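Local coordinates for probable chemoreceptor (Methyl-accepting chemotaxis) transmembrane protein (Rhizobium meliloti, PDB 6D8V) that acts as a chemotactic sensor for quaternary ammonium compounds, holding 1,1-dimethyl-prolinium in its sensory domain and probably relaying that binding across the membrane, at residues Glu4-Phe8 / Pro231-Glu235; Ile22-Gly27 / Phe252-Asp256; Glu217-Val222 / Ile234-Thr238. One frame throughout, in Å; residues are numbered along the deposited sequence.

All three contacts involve the four-stranded antiparallel sheet, but they sample different depths and faces of it. Contacts 1 and 2 both dock helix 2-45 onto this sheet, their centres about 24 Å apart: contact 1 near the helix start is a surface contact, whereas contact 2, whose centre lies about 10 Å from the centre of the chain, is partly buried. Contact 3, also partly buried, joins helix 219-228 to strand 232-239 and shares Ile234 and Glu235 with contact 1. The chemistry differs accordingly. Contact 1 combines a Met-aromatic contact with neighbouring carboxylates, contact 2 relies on apolar packing, and contact 3 adds a carboxylate-to-backbone hydrogen bond to a glycine-isoleucine fit.

Contact 1: Glu4-Phe8 / Pro231-Glu235; sequences ETLVF and PRMIE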
ATOM      1  N   GLU A   4      23.406 -22.720 -10.362  1.00117.36           N
ATOM      2  CA  GLU A   4      22.839 -21.379 -10.279  1.00106.86           C
ATOM      3  C   GLU A   4      21.589 -21.238 -11.134  1.00 94.01           C
ATOM      4  O   GLU A   4      20.657 -20.523 -10.746  1.00 87.95           O
ATOM      5  CB  GLU A   4      23.887 -20.343 -10.680  1.00117.35           C
ATOM      6  CG  GLU A   4      25.046 -20.251  -9.695  1.00128.47           C
ATOM      7  CD  GLU A   4      24.645 -19.612  -8.374  1.00127.29           C
ATOM      8  OE1 GLU A   4      24.341 -18.399  -8.374  1.00133.77           O
ATOM      9  OE2 GLU A   4      24.627 -20.321  -7.342  1.00118.32           O
ATOM     10  N   THR A   5      21.540 -21.906 -12.288  1.00106.65           N
ATOM     11  CA  THR A   5      20.337 -21.837 -13.111  1.00 96.54           C
ATOM     12  C   THR A   5      19.145 -22.455 -12.387  1.00 92.98           C
ATOM     13  O   THR A   5      18.055 -21.873 -12.365  1.00 86.53           O
ATOM     14  CB  THR A   5      20.577 -22.527 -14.451  1.00 82.95           C
ATOM     15  OG1 THR A   5      19.827 -21.856 -15.469  1.00 94.04           O
ATOM     16  N   LEU A   6      19.343 -23.624 -11.769  1.00 97.24           N
ATOM     17  CA  LEU A   6      18.267 -24.270 -11.021  1.00 84.93           C
ATOM     18  C   LEU A   6      17.811 -23.414  -9.843  1.00 84.12           C
ATOM     19  O   LEU A   6      16.613 -23.346  -9.543  1.00 76.55           O
ATOM     20  CB  LEU A   6      18.726 -25.647 -10.541  1.00 82.91           C
ATOM     21  CG  LEU A   6      17.884 -26.330  -9.466  1.00 78.52           C
ATOM     22  CD1 LEU A   6      16.409 -26.176  -9.772  1.00 83.49           C
ATOM     23  CD2 LEU A   6      18.256 -27.798  -9.370  1.00 82.66           C
ATOM     24  N   VAL A   7      18.748 -22.764  -9.153  1.00 81.05           N
ATOM     25  CA  VAL A   7      18.356 -21.845  -8.089  1.00 87.26           C
ATOM     26  C   VAL A   7      17.526 -20.710  -8.666  1.00 77.54           C
ATOM     27  O   VAL A   7      16.481 -20.337  -8.115  1.00 73.56           O
ATOM     28  CB  VAL A   7      19.598 -21.323  -7.338  1.00 86.57           C
ATOM     29  CG1 VAL A   7      19.198 -20.304  -6.287  1.00 70.80           C
ATOM     30  CG2 VAL A   7      20.352 -22.477  -6.696  1.00 95.62           C
ATOM     31  N   PHE A   8      17.969 -20.151  -9.794  1.00 76.03           N
ATOM     32  CA  PHE A   8      17.221 -19.077 -10.441  1.00 80.90           C
ATOM     33  C   PHE A   8      15.810 -19.529 -10.822  1.00 81.89           C
ATOM     34  O   PHE A   8      14.834 -18.809 -10.571  1.00 70.96           O
ATOM     35  CB  PHE A   8      17.995 -18.584 -11.666  1.00 89.88           C
ATOM     36  CG  PHE A   8      17.508 -17.275 -12.219  1.00 88.55           C
ATOM     37  CD1 PHE A   8      16.628 -16.479 -11.506  1.00 87.02           C
ATOM     38  CD2 PHE A   8      17.930 -16.845 -13.467  1.00 94.90           C
ATOM     39  CE1 PHE A   8      16.179 -15.273 -12.031  1.00 79.36           C
ATOM     40  CE2 PHE A   8      17.485 -15.642 -13.993  1.00 90.40           C
ATOM     41  CZ  PHE A   8      16.609 -14.856 -13.275  1.00 72.65           C
ATOM     42  N   PRO A 231      13.199 -10.554 -14.529  1.00 76.69           N
ATOM     43  CA  PRO A 231      13.903 -10.963 -13.311  1.00 73.43           C
ATOM     44  C   PRO A 231      15.406 -10.815 -13.440  1.00 65.97           C
ATOM     45  O   PRO A 231      15.977 -10.927 -14.526  1.00 83.38           O
ATOM     46  CB  PRO A 231      13.503 -12.434 -13.159  1.00 66.40           C
ATOM     47  CG  PRO A 231      12.179 -12.521 -13.876  1.00 55.76           C
ATOM     48  CD  PRO A 231      12.346 -11.625 -15.057  1.00 64.06           C
ATOM     49  N   ARG A 232      16.046 -10.544 -12.308  1.00 70.43           N
ATOM     50  CA  ARG A 232      17.495 -10.577 -12.194  1.00 64.90           C
ATOM     51  C   ARG A 232      17.880 -11.455 -11.006  1.00 72.39           C
ATOM     52  O   ARG A 232      17.048 -11.775 -10.148  1.00 75.22           O
ATOM     53  CB  ARG A 232      18.083  -9.165 -12.042  1.00 66.02           C
ATOM     54  CG  ARG A 232      17.869  -8.272 -13.255  1.00 77.98           C
ATOM     55  CD  ARG A 232      18.573  -8.827 -14.501  1.00 89.54           C
ATOM     56  NE  ARG A 232      17.747  -8.693 -15.703  1.00 89.13           N
ATOM     57  CZ  ARG A 232      17.507  -7.543 -16.326  1.00 98.71           C
ATOM     58  NH1 ARG A 232      16.740  -7.522 -17.405  1.00102.47           N
ATOM     59  NH2 ARG A 232      18.025  -6.412 -15.860  1.00110.59           N
ATOM     60  N   MET A 233      19.151 -11.862 -10.978  1.00 66.89           N
ATOM     61  CA  MET A 233      19.695 -12.635  -9.869  1.00 65.44           C
ATOM     62  C   MET A 233      21.014 -12.023  -9.437  1.00 80.74           C
ATOM     63  O   MET A 233      21.939 -11.892 -10.243  1.00109.78           O
ATOM     64  CB  MET A 233      19.897 -14.102 -10.243  1.00 80.07           C
ATOM     65  CG  MET A 233      20.074 -15.031  -9.041  1.00 67.36           C
ATOM     66  SD  MET A 233      20.763 -16.620  -9.547  1.00103.36           S
ATOM     67  CE  MET A 233      20.188 -17.705  -8.241  1.00100.47           C
ATOM     68  N   ILE A 234      21.090 -11.649  -8.167  1.00 86.30           N
ATOM     69  CA  ILE A 234      22.320 -11.181  -7.547  1.00 77.79           C
ATOM     70  C   ILE A 234      23.035 -12.399  -6.980  1.00 87.20           C
ATOM     71  O   ILE A 234      22.478 -13.114  -6.138  1.00 93.48           O
ATOM     72  CB  ILE A 234      22.017 -10.144  -6.459  1.00 79.12           C
ATOM     73  CG1 ILE A 234      20.975  -9.159  -6.993  1.00 74.64           C
ATOM     74  CG2 ILE A 234      23.274  -9.406  -6.054  1.00 77.07           C
ATOM     75  CD1 ILE A 234      20.480  -8.156  -5.990  1.00 73.12           C
ATOM     76  N   GLU A 235      24.250 -12.658  -7.463  1.00 79.33           N
ATOM     77  CA  GLU A 235      24.955 -13.882  -7.117  1.00 89.74           C
ATOM     78  C   GLU A 235      25.921 -13.652  -5.966  1.00 97.31           C
ATOM     79  O   GLU A 235      26.645 -12.654  -5.932  1.00112.99           O
ATOM     80  CB  GLU A 235      25.713 -14.434  -8.324  1.00 97.26           C
ATOM     81  CG  GLU A 235      24.831 -14.955  -9.442  1.00109.51           C
ATOM     82  CD  GLU A 235      25.628 -15.586 -10.572  1.00121.13           C
ATOM     83  OE1 GLU A 235      26.798 -15.197 -10.774  1.00126.91           O
ATOM     84  OE2 GLU A 235      25.078 -16.478 -11.250  1.00128.02           O
TER
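Met233 reaches from the edge strand 232-239 to Val7 and Phe8 on the long helix 2-45, forming a Met-aromatic contact in what is consistent with the second module of a double Cache sensor fold, built on the four-stranded sheet. Its thioether chain is nearly straight: CG lies anti to the backbone N (chi1 -163°), and the later torsions stay extended, which carries the methyl group right across to the helix. Along the way Met233 CB sits over one face of the Phe8 ring, 4.3 Å from the centroid and 11° off the normal, a CH-pi arrangement. Met233 SD follows at 4.9 Å from that centroid, but obliquely, and so is less centred over the ring than CB. The terminal Met233 CE then meets Val7 CG1 at 3.4 Å, the two side chains meeting nearly perpendicular, and it also lies close to the backbone around Phe8 N. That amide is already engaged within the helix, donating to Glu4 O at 2.9 Å, so the methyl packs against satisfied backbone. Val248 of the neighbouring strand 243-254 also touches both Phe8 and Met233, while Lys12 makes a cation-pi contact with the Phe8 ring.

One turn nearer the N-terminus the chemistry changes. Glu4 OE1 lies 3.5 Å from Glu235 OE2, with the carboxylate planes 74° apart. Asp246 adds another negative charge beside Glu4, and a long, weak ion pair with Arg269 may offset part of it; such crowding would probably favour proton uptake by one of the acids. Glu235 CG packs 3.6 Å from Glu4 OE1. At the opposite end of the contact, Pro231 CB approaches the edge of the Phe8 ring near its plane, 3.9 Å from Phe8 CZ.

Contact 2: Ile22-Gly27 / Phe252-Asp256; sequences IAGSVG and FSLPD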
ATOM      1  N   ILE A  22       0.192 -11.401  -3.819  1.00 56.57           N
ATOM      2  CA  ILE A  22       0.225  -9.979  -3.494  1.00 51.43           C
ATOM      3  C   ILE A  22      -0.601  -9.191  -4.505  1.00 61.82           C
ATOM      4  O   ILE A  22      -1.438  -8.355  -4.142  1.00 70.41           O
ATOM      5  CB  ILE A  22       1.676  -9.468  -3.426  1.00 63.98           C
ATOM      6  CG1 ILE A  22       2.443 -10.196  -2.326  1.00 60.28           C
ATOM      7  CG2 ILE A  22       1.699  -7.977  -3.132  1.00 52.96           C
ATOM      8  CD1 ILE A  22       1.793 -10.065  -0.982  1.00 49.26           C
ATOM      9  N   ALA A  23      -0.382  -9.444  -5.796  1.00 65.89           N
ATOM     10  CA  ALA A  23      -1.106  -8.695  -6.822  1.00 57.43           C
ATOM     11  C   ALA A  23      -2.615  -8.903  -6.708  1.00 57.93           C
ATOM     12  O   ALA A  23      -3.398  -7.966  -6.907  1.00 48.03           O
ATOM     13  CB  ALA A  23      -0.601  -9.095  -8.206  1.00 42.37           C
ATOM     14  N   GLY A  24      -3.040 -10.123  -6.379  1.00 60.48           N
ATOM     15  CA  GLY A  24      -4.456 -10.364  -6.176  1.00 55.06           C
ATOM     16  C   GLY A  24      -5.004  -9.589  -4.999  1.00 42.41           C
ATOM     17  O   GLY A  24      -5.976  -8.839  -5.123  1.00 62.03           O
ATOM     18  N   SER A  25      -4.384  -9.757  -3.830  1.00 58.98           N
ATOM     19  CA  SER A  25      -4.782  -8.980  -2.663  1.00 52.35           C
ATOM     20  C   SER A  25      -4.842  -7.484  -2.981  1.00 65.90           C
ATOM     21  O   SER A  25      -5.838  -6.818  -2.661  1.00 64.50           O
ATOM     22  CB  SER A  25      -3.825  -9.258  -1.504  1.00 67.59           C
ATOM     23  OG  SER A  25      -3.699 -10.648  -1.274  1.00 61.71           O
ATOM     24  N   VAL A  26      -3.800  -6.944  -3.633  1.00 47.45           N
ATOM     25  CA  VAL A  26      -3.787  -5.522  -3.982  1.00 51.85           C
ATOM     26  C   VAL A  26      -4.959  -5.181  -4.892  1.00 68.50           C
ATOM     27  O   VAL A  26      -5.724  -4.243  -4.624  1.00 62.94           O
ATOM     28  CB  VAL A  26      -2.454  -5.127  -4.640  1.00 59.07           C
ATOM     29  CG1 VAL A  26      -2.602  -3.749  -5.281  1.00 44.16           C
ATOM     30  CG2 VAL A  26      -1.331  -5.094  -3.609  1.00 51.92           C
ATOM     31  N   GLY A  27      -5.095  -5.917  -6.004  1.00 48.23           N
ATOM     32  CA  GLY A  27      -6.165  -5.635  -6.952  1.00 46.21           C
ATOM     33  C   GLY A  27      -7.540  -5.661  -6.306  1.00 59.20           C
ATOM     34  O   GLY A  27      -8.413  -4.849  -6.631  1.00 74.86           O
ATOM     35  N   PHE A 252       6.798  -7.452 -10.668  1.00 53.53           N
ATOM     36  CA  PHE A 252       5.455  -7.868 -11.050  1.00 55.51           C
ATOM     37  C   PHE A 252       4.523  -6.668 -10.956  1.00 61.63           C
ATOM     38  O   PHE A 252       4.578  -5.906  -9.987  1.00 67.41           O
ATOM     39  CB  PHE A 252       4.953  -9.019 -10.169  1.00 50.18           C
ATOM     40  CG  PHE A 252       4.758  -8.643  -8.728  1.00 52.83           C
ATOM     41  CD1 PHE A 252       5.840  -8.553  -7.872  1.00 53.88           C
ATOM     42  CD2 PHE A 252       3.492  -8.381  -8.233  1.00 56.24           C
ATOM     43  CE1 PHE A 252       5.667  -8.211  -6.553  1.00 51.61           C
ATOM     44  CE2 PHE A 252       3.309  -8.034  -6.911  1.00 57.29           C
ATOM     45  CZ  PHE A 252       4.401  -7.955  -6.068  1.00 56.07           C
ATOM     46  N   SER A 253       3.670  -6.508 -11.967  1.00 68.81           N
ATOM     47  CA  SER A 253       2.762  -5.368 -12.041  1.00 72.23           C
ATOM     48  C   SER A 253       1.591  -5.514 -11.080  1.00 62.97           C
ATOM     49  O   SER A 253       1.019  -6.597 -10.927  1.00 59.48           O
ATOM     50  CB  SER A 253       2.218  -5.204 -13.460  1.00 62.30           C
ATOM     51  OG  SER A 253       3.160  -4.551 -14.291  1.00 81.78           O
ATOM     52  N   LEU A 254       1.178  -4.439 -10.496  1.00 69.01           N
ATOM     53  CA  LEU A 254       0.135  -4.510  -9.557  1.00 59.07           C
ATOM     54  C   LEU A 254      -1.008  -4.091 -10.337  1.00 79.72           C
ATOM     55  O   LEU A 254      -0.839  -3.293 -11.185  1.00102.37           O
ATOM     56  CB  LEU A 254       0.344  -3.491  -8.503  1.00 55.88           C
ATOM     57  CG  LEU A 254       1.494  -3.646  -7.565  1.00 56.81           C
ATOM     58  CD1 LEU A 254       1.321  -2.582  -6.572  1.00 45.42           C
ATOM     59  CD2 LEU A 254       1.399  -4.954  -6.903  1.00 54.69           C
ATOM     60  N   PRO A 255      -2.230  -4.704 -10.041  1.00 70.95           N
ATOM     61  CA  PRO A 255      -3.234  -4.512 -11.039  1.00 54.60           C
ATOM     62  C   PRO A 255      -3.764  -3.208 -11.435  1.00104.20           C
ATOM     63  O   PRO A 255      -3.717  -3.036 -12.636  1.00158.02           O
ATOM     64  CB  PRO A 255      -4.393  -5.106 -10.364  1.00 52.33           C
ATOM     65  CG  PRO A 255      -3.864  -6.328  -9.936  1.00 64.96           C
ATOM     66  CD  PRO A 255      -2.857  -5.729  -9.095  1.00 71.27           C
ATOM     67  N   ASP A 256      -4.227  -2.322 -10.584  1.00 63.78           N
ATOM     68  CA  ASP A 256      -4.960  -1.198 -11.119  1.00 65.27           C
ATOM     69  C   ASP A 256      -4.385   0.128 -10.884  1.00 59.21           C
ATOM     70  O   ASP A 256      -4.877   1.071 -11.353  1.00 69.86           O
ATOM     71  CB  ASP A 256      -6.352  -1.208 -10.593  1.00 94.67           C
ATOM     72  CG  ASP A 256      -7.130  -2.382 -11.038  1.00114.22           C
ATOM     73  OD1 ASP A 256      -7.050  -2.690 -12.207  1.00110.13           O
ATOM     74  OD2 ASP A 256      -7.849  -2.993 -10.245  1.00128.22           O
TER
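Ala23 O accepts the helical hydrogen bond from Gly27 N at 2.8 Å and is also met by the proline ring of the other segment, Pro255 CD lying 3.2 Å from Ala23 O. The ring of Pro255 therefore rests on the backbone of helix 2-45, between Ala23 and Gly27. Gly27 suits this docking because a beta carbon built there would fall 2.9 Å from Pro255 CG.

On the strand itself, Phe252 is the main aromatic element. With chi1 at 66°, CG is flanked by the backbone N and the carbonyl carbon, a rotation that turns the ring to the helix, with Ile22 CG2 at its edge, 4.0 Å from Phe252 CZ. Ala23 CB packs next to the same ring, 4.2 Å from Phe252 CD2. Trp261 and Val263 of strand 259-268 also touch Phe252. Were Phe252 an alanine, the ring packing on Ile22 CG2 and Ala23 CB would go, and a gap would probably open between helix and sheet. Farther along, Val26 spreads its two branches, CG2 to Leu254 CD2 at 4.3 Å and CG1 against Pro255 CD, and it also touches Ile154 of the seven-stranded sheet.

The segments of helix 22-27 and strand 252-254 run almost parallel, 12° apart, their axes 8.4 Å from each other at closest: a long helix passing from one sheet to the next, consistent with a double Cache (PDC) fold.

Contact 3: Glu217-Val222 / Ile234-Thr238; sequences EGVESV and IENLT
Ile234 packs its branched side chain against Gly218, and here, where Ile234 is buried, the contact is apolar and closely fitted. Ile234 CG2, anti to its own backbone N, lies 3.3 Å from Gly218 CA, while the extended outer arm brings Ile234 CD1 to 4.2 Å from Val222 CG2. The fit probably needs a residue without a side chain: a beta carbon on Gly218 would fall 2.1 Å from Ile234 CG2, and the positive phi of 73° also favours glycine. Tyr214 touches both Ile234 and Val222, and its hydroxyl is hydrogen-bonded to Glu217 O.

Gly218 is at the N-cap position of helix 219-228, and its contact with Ile234 seats the helix start on edge strand 232-239 of the antiparallel sheet, just before the strand bends at Asn236.

Beyond that bend lies the solvent side, where exposed Glu217 runs along buried Leu237 to partly exposed Thr238. Glu217 and Leu237 lie alongside each other, pointing opposite ways, with Glu217 CB 3.5 Å from Leu237 CD2. The extended chain of Glu217 carries its carboxylate on to Thr238, whose backbone N donates to Glu217 OE1 over 3.1 Å. This bond is fairly straight at 166°, and it meets the oxygen on the syn side, 31° out of the carboxylate plane. Thr238 OG1 adds a second bond at 3.5 Å, so that Glu217 OE1 receives two donors from one residue, one of them weak.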
ATOM      1  N   GLU A 217      24.060  -5.277  -1.664  1.00 97.55           N
ATOM      2  CA  GLU A 217      24.739  -5.867  -2.805  1.00101.65           C
ATOM      3  C   GLU A 217      23.764  -6.053  -3.964  1.00 95.50           C
ATOM      4  O   GLU A 217      22.568  -6.274  -3.771  1.00 91.00           O
ATOM      5  CB  GLU A 217      25.377  -7.200  -2.412  1.00107.26           C
ATOM      6  CG  GLU A 217      26.405  -7.046  -1.305  1.00121.84           C
ATOM      7  CD  GLU A 217      27.312  -8.247  -1.172  1.00133.95           C
ATOM      8  OE1 GLU A 217      27.219  -8.950  -0.142  1.00136.72           O
ATOM      9  OE2 GLU A 217      28.119  -8.487  -2.097  1.00136.67           O
ATOM     10  N   GLY A 218      24.285  -5.929  -5.181  1.00103.74           N
ATOM     11  CA  GLY A 218      23.460  -6.104  -6.361  1.00 94.84           C
ATOM     12  C   GLY A 218      22.493  -4.978  -6.637  1.00 88.49           C
ATOM     13  O   GLY A 218      21.477  -5.196  -7.307  1.00 98.32           O
ATOM     14  N   VAL A 219      22.793  -3.768  -6.159  1.00 89.98           N
ATOM     15  CA  VAL A 219      21.854  -2.654  -6.270  1.00 95.26           C
ATOM     16  C   VAL A 219      21.532  -2.349  -7.733  1.00 91.06           C
ATOM     17  O   VAL A 219      20.368  -2.127  -8.094  1.00 82.18           O
ATOM     18  CB  VAL A 219      22.420  -1.423  -5.534  1.00138.05           C
ATOM     19  CG1 VAL A 219      23.703  -0.922  -6.216  1.00152.94           C
ATOM     20  CG2 VAL A 219      21.375  -0.320  -5.415  1.00150.09           C
ATOM     21  N   GLU A 220      22.546  -2.334  -8.600  1.00 89.44           N
ATOM     22  CA  GLU A 220      22.301  -1.960  -9.990  1.00 95.73           C
ATOM     23  C   GLU A 220      21.350  -2.939 -10.667  1.00 88.09           C
ATOM     24  O   GLU A 220      20.502  -2.533 -11.473  1.00 93.09           O
ATOM     25  CB  GLU A 220      23.618  -1.867 -10.759  1.00138.25           C
ATOM     26  CG  GLU A 220      24.224  -0.469 -10.800  1.00166.23           C
ATOM     27  CD  GLU A 220      23.530   0.445 -11.795  1.00175.09           C
ATOM     28  OE1 GLU A 220      22.752  -0.061 -12.631  1.00173.01           O
ATOM     29  OE2 GLU A 220      23.767   1.670 -11.739  1.00177.54           O
ATOM     30  N   SER A 221      21.466  -4.230 -10.355  1.00 88.18           N
ATOM     31  CA  SER A 221      20.546  -5.194 -10.948  1.00 83.89           C
ATOM     32  C   SER A 221      19.109  -4.917 -10.520  1.00 76.65           C
ATOM     33  O   SER A 221      18.181  -5.050 -11.321  1.00 71.03           O
ATOM     34  CB  SER A 221      20.968  -6.618 -10.587  1.00 86.57           C
ATOM     35  OG  SER A 221      22.150  -6.983 -11.288  1.00 76.96           O
ATOM     36  N   VAL A 222      18.908  -4.505  -9.265  1.00 94.80           N
ATOM     37  CA  VAL A 222      17.578  -4.081  -8.828  1.00 80.91           C
ATOM     38  C   VAL A 222      17.063  -2.949  -9.707  1.00 87.95           C
ATOM     39  O   VAL A 222      15.928  -2.988 -10.196  1.00 82.01           O
ATOM     40  CB  VAL A 222      17.608  -3.670  -7.346  1.00 71.22           C
ATOM     41  CG1 VAL A 222      16.286  -3.048  -6.938  1.00 66.74           C
ATOM     42  CG2 VAL A 222      17.920  -4.874  -6.478  1.00 69.91           C
ATOM     43  N   ILE A 234      21.090 -11.649  -8.167  1.00 86.30           N
ATOM     44  CA  ILE A 234      22.320 -11.181  -7.547  1.00 77.79           C
ATOM     45  C   ILE A 234      23.035 -12.399  -6.980  1.00 87.20           C
ATOM     46  O   ILE A 234      22.478 -13.114  -6.138  1.00 93.48           O
ATOM     47  CB  ILE A 234      22.017 -10.144  -6.459  1.00 79.12           C
ATOM     48  CG1 ILE A 234      20.975  -9.159  -6.993  1.00 74.64           C
ATOM     49  CG2 ILE A 234      23.274  -9.406  -6.054  1.00 77.07           C
ATOM     50  CD1 ILE A 234      20.480  -8.156  -5.990  1.00 73.12           C
ATOM     51  N   GLU A 235      24.250 -12.658  -7.463  1.00 79.33           N
ATOM     52  CA  GLU A 235      24.955 -13.882  -7.117  1.00 89.74           C
ATOM     53  C   GLU A 235      25.921 -13.652  -5.966  1.00 97.31           C
ATOM     54  O   GLU A 235      26.645 -12.654  -5.932  1.00112.99           O
ATOM     55  CB  GLU A 235      25.713 -14.434  -8.324  1.00 97.26           C
ATOM     56  CG  GLU A 235      24.831 -14.955  -9.442  1.00109.51           C
ATOM     57  CD  GLU A 235      25.628 -15.586 -10.572  1.00121.13           C
ATOM     58  OE1 GLU A 235      26.798 -15.197 -10.774  1.00126.91           O
ATOM     59  OE2 GLU A 235      25.078 -16.478 -11.250  1.00128.02           O
ATOM     60  N   ASN A 236      25.883 -14.563  -5.026  1.00 98.06           N
ATOM     61  CA  ASN A 236      26.791 -14.526  -3.936  1.00123.83           C
ATOM     62  C   ASN A 236      26.895 -13.277  -3.140  1.00133.84           C
ATOM     63  O   ASN A 236      27.799 -12.505  -3.357  1.00127.76           O
ATOM     64  CB  ASN A 236      28.160 -15.012  -4.297  1.00125.70           C
ATOM     65  CG  ASN A 236      28.711 -15.887  -3.234  1.00125.13           C
ATOM     66  OD1 ASN A 236      28.291 -15.827  -2.103  1.00126.04           O
ATOM     67  ND2 ASN A 236      29.611 -16.730  -3.593  1.00131.05           N
ATOM     68  N   LEU A 237      25.918 -13.026  -2.286  1.00131.82           N
ATOM     69  CA  LEU A 237      26.043 -11.921  -1.369  1.00124.96           C
ATOM     70  C   LEU A 237      25.917 -12.465   0.002  1.00141.85           C
ATOM     71  O   LEU A 237      25.361 -13.536   0.176  1.00132.98           O
ATOM     72  CB  LEU A 237      25.025 -10.840  -1.608  1.00 98.63           C
ATOM     73  CG  LEU A 237      23.695 -11.145  -2.213  1.00 94.29           C
ATOM     74  CD1 LEU A 237      22.726 -11.100  -1.092  1.00 89.03           C
ATOM     75  CD2 LEU A 237      23.398 -10.000  -3.111  1.00 71.77           C
ATOM     76  N   THR A 238      26.514 -11.752   0.962  1.00158.07           N
ATOM     77  CA  THR A 238      26.728 -12.262   2.317  1.00144.84           C
ATOM     78  C   THR A 238      26.214 -11.415   3.431  1.00132.72           C
ATOM     79  O   THR A 238      26.541 -10.268   3.515  1.00117.66           O
ATOM     80  CB  THR A 238      28.205 -12.366   2.556  1.00122.88           C
ATOM     81  OG1 THR A 238      28.834 -11.389   1.737  1.00116.13           O
ATOM     82  CG2 THR A 238      28.667 -13.705   2.133  1.00110.46           C
TER